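Local coordinates for protein 3'-5' exonuclease crn-4 (Caenorhabditis elegans, PDB 5DK5) that digests RNA and DNA from the 3' end, with single-stranded RNA cleaved most efficiently, then double-stranded and single-stranded DNA, and takes part in apoptotic DNA degradation, at residues F145-N150 with E265-C270; D125-A130 with L252-I257; R271-R274 with V279-T282. All blocks are in the same frame, centred on the assembly; numbering follows the deposited sequence.

Overall arrangement
From the N terminus, helix 124-136 supplies 125-130, and strand 147-150, with the two residues leading into it, supplies 145-150. Each waits more than a hundred residues for its partner. Segment 252-257, on outermost strand 253-256, returns to the helix and closes interaction 2; 265-270, in the loop beyond, then reaches 145-150 and closes interaction 1. The two large loops therefore cross, and they touch where Leu126 packs on Tyr148 and Ile257 on Met266. Interaction 3 follows in series, joining 271-274 to 279-282 in a short loop through the zinc ion it shares with interaction 1. Together they tie the exonuclease core to its zinc-binding C-terminal region.

Interaction 1: residues F145-N150 with E265-C270. With ZN (zinc ion), chain I; IPA (isopropyl alcohol), chain L.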
loop_
_atom_site.group_PDB
_atom_site.type_symbol
_atom_site.label_atom_id
_atom_site.label_comp_id
_atom_site.label_asym_id
_atom_site.label_seq_id
_atom_site.Cartn_x
_atom_site.Cartn_y
_atom_site.Cartn_z
ATOM N N PHE B 145 7.764 -22.116 -16.287
ATOM C CA PHE B 145 7.859 -21.612 -14.917
ATOM C C PHE B 145 7.637 -22.730 -13.893
ATOM O O PHE B 145 7.793 -22.513 -12.689
ATOM C CB PHE B 145 6.844 -20.488 -14.668
ATOM C CG PHE B 145 7.275 -19.125 -15.165
ATOM C CD1 PHE B 145 8.513 -18.921 -15.755
ATOM C CD2 PHE B 145 6.430 -18.038 -15.016
ATOM C CE1 PHE B 145 8.891 -17.661 -16.194
ATOM C CE2 PHE B 145 6.802 -16.778 -15.451
ATOM C CZ PHE B 145 8.033 -16.589 -16.040
ATOM N N ARG B 146 7.269 -23.918 -14.366
ATOM C CA ARG B 146 7.014 -25.051 -13.481
ATOM C C ARG B 146 8.208 -26.009 -13.451
ATOM O O ARG B 146 8.158 -27.068 -12.822
ATOM C CB ARG B 146 5.740 -25.780 -13.908
ATOM C CG ARG B 146 4.474 -24.974 -13.639
ATOM C CD ARG B 146 3.209 -25.765 -13.919
ATOM N NE ARG B 146 3.153 -27.005 -13.152
ATOM C CZ ARG B 146 2.073 -27.773 -13.047
ATOM N NH1 ARG B 146 0.945 -27.428 -13.654
ATOM N NH2 ARG B 146 2.119 -28.886 -12.327
ATOM N N GLN B 147 9.275 -25.629 -14.146
ATOM C CA GLN B 147 10.574 -26.266 -13.985
ATOM C C GLN B 147 11.638 -25.182 -14.082
ATOM O O GLN B 147 11.546 -24.290 -14.925
ATOM C CB GLN B 147 10.803 -27.355 -15.036
ATOM C CG GLN B 147 10.821 -26.862 -16.482
ATOM C CD GLN B 147 11.373 -27.895 -17.448
ATOM O OE1 GLN B 147 12.121 -27.560 -18.368
ATOM N NE2 GLN B 147 11.008 -29.157 -17.245
ATOM N N TYR B 148 12.634 -25.240 -13.208
ATOM C CA TYR B 148 13.652 -24.199 -13.176
ATOM C C TYR B 148 14.872 -24.625 -12.373
ATOM O O TYR B 148 14.905 -25.713 -11.799
ATOM C CB TYR B 148 13.072 -22.909 -12.593
ATOM C CG TYR B 148 12.561 -23.055 -11.180
ATOM C CD1 TYR B 148 11.247 -23.430 -10.932
ATOM C CD2 TYR B 148 13.390 -22.813 -10.095
ATOM C CE1 TYR B 148 10.775 -23.563 -9.641
ATOM C CE2 TYR B 148 12.929 -22.942 -8.801
ATOM C CZ TYR B 148 11.620 -23.317 -8.580
ATOM O OH TYR B 148 11.152 -23.450 -7.293
ATOM N N ILE B 149 15.868 -23.746 -12.344
ATOM C CA ILE B 149 17.123 -24.008 -11.658
ATOM C C ILE B 149 17.271 -23.116 -10.432
ATOM O O ILE B 149 17.456 -21.906 -10.551
ATOM C CB ILE B 149 18.326 -23.788 -12.597
ATOM C CG1 ILE B 149 18.163 -24.652 -13.855
ATOM C CG2 ILE B 149 19.636 -24.095 -11.866
ATOM C CD1 ILE B 149 19.316 -24.583 -14.834
ATOM N N ASN B 150 17.179 -23.725 -9.256
ATOM C CA ASN B 150 17.466 -23.032 -8.008
ATOM C C ASN B 150 18.974 -23.023 -7.796
ATOM O O ASN B 150 19.558 -24.025 -7.383
ATOM C CB ASN B 150 16.750 -23.708 -6.839
ATOM C CG ASN B 150 16.837 -22.907 -5.554
ATOM O OD1 ASN B 150 17.804 -22.182 -5.316
ATOM N ND2 ASN B 150 15.821 -23.037 -4.713
ATOM N N GLU B 265 12.460 -34.187 -21.789
ATOM C CA GLU B 265 11.119 -34.578 -22.208
ATOM C C GLU B 265 10.104 -34.431 -21.078
ATOM O O GLU B 265 8.912 -34.668 -21.273
ATOM C CB GLU B 265 11.112 -36.020 -22.721
ATOM C CG GLU B 265 11.568 -37.057 -21.695
ATOM C CD GLU B 265 11.338 -38.486 -22.156
ATOM O OE1 GLU B 265 10.400 -38.718 -22.949
ATOM O OE2 GLU B 265 12.096 -39.379 -21.722
ATOM N N MET B 266 10.578 -34.050 -19.896
ATOM C CA MET B 266 9.687 -33.797 -18.769
ATOM C C MET B 266 8.917 -32.499 -18.983
ATOM O O MET B 266 7.856 -32.296 -18.392
ATOM C CB MET B 266 10.471 -33.737 -17.459
ATOM C CG MET B 266 10.992 -35.087 -16.985
ATOM S SD MET B 266 12.215 -34.972 -15.661
ATOM C CE MET B 266 11.625 -33.555 -14.730
ATOM N N TYR B 267 9.455 -31.621 -19.825
ATOM C CA TYR B 267 8.745 -30.411 -20.220
ATOM C C TYR B 267 7.682 -30.789 -21.257
ATOM O O TYR B 267 8.035 -31.448 -22.233
ATOM C CB TYR B 267 9.716 -29.376 -20.801
ATOM C CG TYR B 267 9.055 -28.072 -21.202
ATOM C CD1 TYR B 267 8.321 -27.971 -22.378
ATOM C CD2 TYR B 267 9.163 -26.942 -20.403
ATOM C CE1 TYR B 267 7.710 -26.788 -22.741
ATOM C CE2 TYR B 267 8.559 -25.752 -20.760
ATOM C CZ TYR B 267 7.835 -25.681 -21.931
ATOM O OH TYR B 267 7.229 -24.498 -22.296
ATOM N N GLY B 268 6.405 -30.418 -21.099
ATOM C CA GLY B 268 5.834 -29.702 -19.965
ATOM C C GLY B 268 4.740 -30.549 -19.337
ATOM O O GLY B 268 3.552 -30.258 -19.468
ATOM N N VAL B 269 5.156 -31.621 -18.672
ATOM C CA VAL B 269 4.241 -32.550 -18.020
ATOM C C VAL B 269 4.445 -32.515 -16.513
ATOM O O VAL B 269 5.572 -32.619 -16.029
ATOM C CB VAL B 269 4.449 -33.991 -18.527
ATOM C CG1 VAL B 269 3.503 -34.952 -17.820
ATOM C CG2 VAL B 269 4.248 -34.055 -20.036
ATOM N N CYS B 270 3.351 -32.363 -15.774
ATOM C CA CYS B 270 3.419 -32.359 -14.320
ATOM C C CYS B 270 3.975 -33.687 -13.832
ATOM O O CYS B 270 3.509 -34.751 -14.237
ATOM C CB CYS B 270 2.043 -32.103 -13.706
ATOM S SG CYS B 270 2.010 -32.344 -11.917
HETATM ZN ZN ZN I . -0.248 -32.116 -11.643
HETATM C C1 IPA L . 17.004 -22.318 -0.841
HETATM C C2 IPA L . 16.145 -21.150 -1.267
HETATM C C3 IPA L . 15.775 -20.315 -0.060
HETATM O O2 IPA L . 14.969 -21.642 -1.862
HETATM O O HOH W 1 8.980 -30.207 -16.110
#
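The amide of Gln147 meets the ring of Tyr267 at its edge: Gln147 CD lies in the ring plane, and OE1 stands 3.6 Å from Tyr267 CD2, close to that plane. Amide and ring are turned 71° against each other, so the two flat groups meet across rather than stack. The guanidinium of Arg146 takes an oblique partner instead, Cys270 SG, which is 3.5 Å from Arg146 NH2. That NH2 is hydrogen-bonded to the carbonyl of Leu218 on strand 216-219, and the positive charge of the guanidinium could help to stabilise the metal-bound sulfur of Cys270. A bend at chi3 (57°) in an otherwise extended Arg146 chain turns the guanidinium toward the cysteine.

Gln147 carries its CG between the backbone N and the carbonyl carbon (chi1 62°) and then runs straight out to the loop. Its NE2 donates to a water at 2.6 Å, and the same water gives a weak, 3.3 Å bond to Met266 O, a bridge between strand and loop where no direct hydrogen bond spans the two segments. With an alanine here, the water would probably lose its shorter bond and a gap would open beside the Tyr267 ring edge. Within the loop, Val269 N closes a backbone bond to Met266 O, just before Cys270 SG binds the zinc ion at 2.3 Å. Cys220, Cys273 and Cys280 complete a four-cysteine (Cys4) zinc site, reached from the start of strand 147-150, in the central sheet of an RNase H-like exonuclease fold, by the Arg146 side chain.

Interaction 2: residues D125-A130 with L252-I257; sequences DLWRIA and LVVTTI. With IPA (isopropyl alcohol), chain M.
Trp127 of helix 124-136 leans on Val254 of the outermost strand 253-256, the indole and the valine side chain crossing at about a right angle. With its CG anti to the backbone N (chi1 157°), the tryptophan leaves the helix toward the strand. Val254 keeps CG1 anti to its own N (chi1 171°), which leaves CG2, beside that N, to do the touching: it sits 3.5 Å from Trp127 CG and approaches the ring obliquely.

At the indole edge the contact turns polar. Leu252 O lies near the ring plane, 3.6 Å from Trp127 CD1, and a water in that plane accepts from Trp127 NE1 at 2.9 Å while donating to Leu252 O at 2.7 Å, so the water satisfies the indole N-H. On the helix, Ala130 N reaches back to Asp125 O at 2.9 Å, a wider pi-type turn. Arg128 points away from the strand, and its NH1 donates to O2 of an isopropanol, probably from the crystallisation liquor.

Phe246 and Glu247 of helix 239-249 also touch Trp127. Strand 253-256, antiparallel to 216-219, extends this protein's sheet at its edge, and helix 124-136 packs on that sheet in the alpha/beta layering of the RNase H-like fold.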
loop_
_atom_site.group_PDB
_atom_site.type_symbol
_atom_site.label_atom_id
_atom_site.label_comp_id
_atom_site.label_asym_id
_atom_site.label_seq_id
_atom_site.Cartn_x
_atom_site.Cartn_y
_atom_site.Cartn_z
ATOM N N ASP B 125 11.029 -16.558 -6.537
ATOM C CA ASP B 125 10.663 -15.887 -7.783
ATOM C C ASP B 125 9.538 -16.591 -8.542
ATOM O O ASP B 125 8.601 -15.943 -9.006
ATOM C CB ASP B 125 11.885 -15.758 -8.697
ATOM C CG ASP B 125 12.907 -14.766 -8.172
ATOM O OD1 ASP B 125 13.813 -15.184 -7.420
ATOM O OD2 ASP B 125 12.807 -13.569 -8.514
ATOM N N LEU B 126 9.628 -17.913 -8.664
ATOM C CA LEU B 126 8.678 -18.663 -9.481
ATOM C C LEU B 126 7.627 -19.406 -8.655
ATOM O O LEU B 126 6.449 -19.404 -9.009
ATOM C CB LEU B 126 9.428 -19.649 -10.380
ATOM C CG LEU B 126 10.296 -19.013 -11.475
ATOM C CD1 LEU B 126 10.966 -20.090 -12.308
ATOM C CD2 LEU B 126 9.491 -18.080 -12.375
ATOM N N TRP B 127 8.036 -20.038 -7.561
ATOM C CA TRP B 127 7.078 -20.778 -6.744
ATOM C C TRP B 127 6.072 -19.851 -6.058
ATOM O O TRP B 127 4.883 -20.164 -6.001
ATOM C CB TRP B 127 7.787 -21.625 -5.687
ATOM C CG TRP B 127 6.900 -21.947 -4.529
ATOM C CD1 TRP B 127 5.870 -22.842 -4.506
ATOM C CD2 TRP B 127 6.954 -21.361 -3.223
ATOM N NE1 TRP B 127 5.282 -22.852 -3.264
ATOM C CE2 TRP B 127 5.929 -21.953 -2.459
ATOM C CE3 TRP B 127 7.770 -20.396 -2.627
ATOM C CZ2 TRP B 127 5.700 -21.610 -1.129
ATOM C CZ3 TRP B 127 7.541 -20.058 -1.307
ATOM C CH2 TRP B 127 6.515 -20.664 -0.572
ATOM N N ARG B 128 6.541 -18.718 -5.539
ATOM C CA ARG B 128 5.663 -17.788 -4.822
ATOM C C ARG B 128 5.229 -16.614 -5.692
ATOM O O ARG B 128 4.051 -16.481 -6.026
ATOM C CB ARG B 128 6.348 -17.259 -3.557
ATOM C CG ARG B 128 5.496 -16.260 -2.768
ATOM C CD ARG B 128 6.112 -15.924 -1.411
ATOM N NE ARG B 128 7.386 -15.225 -1.547
ATOM C CZ ARG B 128 7.512 -13.923 -1.783
ATOM N NH1 ARG B 128 6.439 -13.155 -1.919
ATOM N NH2 ARG B 128 8.719 -13.387 -1.891
ATOM N N ILE B 129 6.187 -15.764 -6.053
ATOM C CA ILE B 129 5.888 -14.506 -6.731
ATOM C C ILE B 129 5.171 -14.726 -8.059
ATOM O O ILE B 129 4.118 -14.135 -8.303
ATOM C CB ILE B 129 7.175 -13.688 -6.970
ATOM C CG1 ILE B 129 7.762 -13.261 -5.622
ATOM C CG2 ILE B 129 6.896 -12.469 -7.862
ATOM C CD1 ILE B 129 9.095 -12.535 -5.705
ATOM N N ALA B 130 5.737 -15.566 -8.918
ATOM C CA ALA B 130 5.119 -15.827 -10.209
ATOM C C ALA B 130 3.741 -16.441 -10.006
ATOM O O ALA B 130 2.751 -15.935 -10.525
ATOM C CB ALA B 130 5.991 -16.734 -11.057
ATOM N N LEU B 252 0.323 -24.938 -6.484
ATOM C CA LEU B 252 1.487 -25.727 -6.884
ATOM C C LEU B 252 2.577 -25.703 -5.817
ATOM O O LEU B 252 2.858 -24.666 -5.215
ATOM C CB LEU B 252 2.051 -25.229 -8.218
ATOM C CG LEU B 252 1.081 -25.235 -9.404
ATOM C CD1 LEU B 252 1.787 -24.774 -10.670
ATOM C CD2 LEU B 252 0.458 -26.609 -9.613
ATOM N N VAL B 253 3.186 -26.866 -5.609
ATOM C CA VAL B 253 4.203 -27.069 -4.585
ATOM C C VAL B 253 5.564 -27.346 -5.220
ATOM O O VAL B 253 5.646 -27.936 -6.297
ATOM C CB VAL B 253 3.803 -28.240 -3.652
ATOM C CG1 VAL B 253 5.022 -29.008 -3.132
ATOM C CG2 VAL B 253 2.951 -27.729 -2.501
ATOM N N VAL B 254 6.628 -26.919 -4.546
ATOM C CA VAL B 254 7.983 -27.202 -5.002
ATOM C C VAL B 254 8.306 -28.676 -4.789
ATOM O O VAL B 254 8.128 -29.209 -3.692
ATOM C CB VAL B 254 9.028 -26.337 -4.266
ATOM C CG1 VAL B 254 10.454 -26.796 -4.597
ATOM C CG2 VAL B 254 8.851 -24.873 -4.620
ATOM N N THR B 255 8.776 -29.325 -5.849
ATOM C CA THR B 255 9.188 -30.722 -5.787
ATOM C C THR B 255 10.632 -30.860 -6.242
ATOM O O THR B 255 10.959 -30.609 -7.401
ATOM C CB THR B 255 8.294 -31.621 -6.660
ATOM O OG1 THR B 255 6.926 -31.468 -6.263
ATOM C CG2 THR B 255 8.693 -33.082 -6.525
ATOM N N THR B 256 11.491 -31.256 -5.313
ATOM C CA THR B 256 12.887 -31.520 -5.616
ATOM C C THR B 256 13.006 -32.650 -6.630
ATOM O O THR B 256 12.301 -33.655 -6.534
ATOM C CB THR B 256 13.672 -31.883 -4.333
ATOM O OG1 THR B 256 14.174 -30.687 -3.725
ATOM C CG2 THR B 256 14.842 -32.836 -4.624
ATOM N N ILE B 257 13.883 -32.467 -7.611
ATOM C CA ILE B 257 14.294 -33.563 -8.480
ATOM C C ILE B 257 15.804 -33.746 -8.365
ATOM O O ILE B 257 16.579 -32.817 -8.583
ATOM C CB ILE B 257 13.887 -33.340 -9.954
ATOM C CG1 ILE B 257 14.504 -34.432 -10.832
ATOM C CG2 ILE B 257 14.301 -31.958 -10.444
ATOM C CD1 ILE B 257 13.832 -34.596 -12.167
HETATM C C1 IPA M . 1.485 -13.276 -1.779
HETATM C C2 IPA M . 2.168 -14.244 -0.839
HETATM C C3 IPA M . 2.013 -15.652 -1.371
HETATM O O2 IPA M . 3.535 -13.915 -0.754
HETATM O O HOH W 2 2.953 -24.447 -2.516
#

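Interaction 3: residues R271-R274 with V279-T282; sequences RYCR and VCGT. With ZN (zinc ion), chain I.
Two different first torsions bring the sulfurs of Cys273 and Cys280 to one zinc ion. Cys273 holds SG between its backbone N and carbonyl carbon (chi1 67°), whereas Cys280 swings SG anti to the backbone N (chi1 169°), and from these starting points both thiolates turn inward. Cys273 SG binds the zinc ion at 2.4 Å, and Cys280 SG does so at the same 2.4 Å. Cys273 SG and Cys280 SG stand 3.6 Å apart, a separation consistent with two ligands of one metal; no hydrogen bond joins the segments. Sharing a cation in this way probably offsets the mutual repulsion of the two sulfurs.

Val279 to Thr282 form a type II beta turn, which carries Cys280 and in which Gly281 takes a positive phi that would push a side chain against the preceding carbonyl. Thr282 OG1 donates back across the turn to Val279 O at 2.9 Å, from above the carbonyl plane, 39° out of it. On the other segment, Arg274 folds back so that its NE makes a weak 3.2 Å bond to Arg271 O, and the guanidinium groups of Arg271 and Arg274 lie partly over one another's faces, offset toward the rims.

Cys270 and Cys273 form a CxxC pair, and Cys220 and Cys280 complete a Cys4 zinc site that pins the two loop pieces together. Both segments belong to the loop region between strand 253-256 and helix 300-305; Arg271 and Tyr272 lie on Thr219 of strand 216-219, while Cys280 touches Arg146, next to strand 147-150.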
loop_
_atom_site.group_PDB
_atom_site.type_symbol
_atom_site.label_atom_id
_atom_site.label_comp_id
_atom_site.label_asym_id
_atom_site.label_seq_id
_atom_site.Cartn_x
_atom_site.Cartn_y
_atom_site.Cartn_z
ATOM N N ARG B 271 4.979 -33.619 -12.969
ATOM C CA ARG B 271 5.655 -34.816 -12.491
ATOM C C ARG B 271 4.723 -35.699 -11.664
ATOM O O ARG B 271 4.877 -36.920 -11.643
ATOM C CB ARG B 271 6.886 -34.434 -11.664
ATOM C CG ARG B 271 8.079 -35.353 -11.851
ATOM C CD ARG B 271 8.580 -35.326 -13.278
ATOM N NE ARG B 271 8.556 -36.656 -13.887
ATOM C CZ ARG B 271 8.209 -36.917 -15.145
ATOM N NH1 ARG B 271 7.831 -35.946 -15.969
ATOM N NH2 ARG B 271 8.234 -38.168 -15.584
ATOM N N TYR B 272 3.754 -35.084 -10.991
ATOM C CA TYR B 272 2.862 -35.827 -10.109
ATOM C C TYR B 272 1.730 -36.514 -10.874
ATOM O O TYR B 272 1.673 -37.742 -10.939
ATOM C CB TYR B 272 2.276 -34.902 -9.040
ATOM C CG TYR B 272 1.573 -35.651 -7.934
ATOM C CD1 TYR B 272 0.241 -36.020 -8.057
ATOM C CD2 TYR B 272 2.245 -36.001 -6.772
ATOM C CE1 TYR B 272 -0.404 -36.711 -7.052
ATOM C CE2 TYR B 272 1.609 -36.691 -5.762
ATOM C CZ TYR B 272 0.285 -37.044 -5.906
ATOM O OH TYR B 272 -0.351 -37.731 -4.898
ATOM N N CYS B 273 0.833 -35.720 -11.454
ATOM C CA CYS B 273 -0.369 -36.254 -12.093
ATOM C C CYS B 273 -0.109 -36.733 -13.519
ATOM O O CYS B 273 -0.980 -37.338 -14.143
ATOM C CB CYS B 273 -1.476 -35.199 -12.099
ATOM S SG CYS B 273 -1.140 -33.766 -13.141
ATOM N N ARG B 274 1.088 -36.454 -14.028
ATOM C CA ARG B 274 1.502 -36.909 -15.354
ATOM C C ARG B 274 0.547 -36.444 -16.451
ATOM O O ARG B 274 0.317 -37.154 -17.430
ATOM C CB ARG B 274 1.627 -38.437 -15.372
ATOM C CG ARG B 274 2.781 -38.969 -14.541
ATOM C CD ARG B 274 4.122 -38.665 -15.197
ATOM N NE ARG B 274 5.233 -38.767 -14.255
ATOM C CZ ARG B 274 5.860 -39.898 -13.946
ATOM N NH1 ARG B 274 5.495 -41.049 -14.497
ATOM N NH2 ARG B 274 6.860 -39.876 -13.076
ATOM N N VAL B 279 -3.674 -28.584 -18.562
ATOM C CA VAL B 279 -4.821 -29.113 -17.826
ATOM C C VAL B 279 -4.540 -29.044 -16.329
ATOM O O VAL B 279 -5.373 -28.583 -15.546
ATOM C CB VAL B 279 -5.132 -30.572 -18.226
ATOM C CG1 VAL B 279 -6.324 -31.110 -17.438
ATOM C CG2 VAL B 279 -5.399 -30.668 -19.720
ATOM N N CYS B 280 -3.359 -29.511 -15.940
ATOM C CA CYS B 280 -2.930 -29.468 -14.548
ATOM C C CYS B 280 -2.621 -28.038 -14.112
ATOM O O CYS B 280 -1.996 -27.277 -14.850
ATOM C CB CYS B 280 -1.701 -30.357 -14.348
ATOM S SG CYS B 280 -0.897 -30.151 -12.746
ATOM N N GLY B 281 -3.066 -27.684 -12.908
ATOM C CA GLY B 281 -2.834 -26.361 -12.352
ATOM C C GLY B 281 -4.037 -25.444 -12.474
ATOM O O GLY B 281 -4.003 -24.301 -12.019
ATOM N N THR B 282 -5.104 -25.943 -13.089
ATOM C CA THR B 282 -6.328 -25.168 -13.252
ATOM C C THR B 282 -7.015 -24.943 -11.908
ATOM O O THR B 282 -7.448 -23.832 -11.599
ATOM C CB THR B 282 -7.310 -25.870 -14.209
ATOM O OG1 THR B 282 -6.712 -25.992 -15.504
ATOM C CG2 THR B 282 -8.615 -25.085 -14.329
HETATM ZN ZN ZN I . -0.248 -32.116 -11.643
#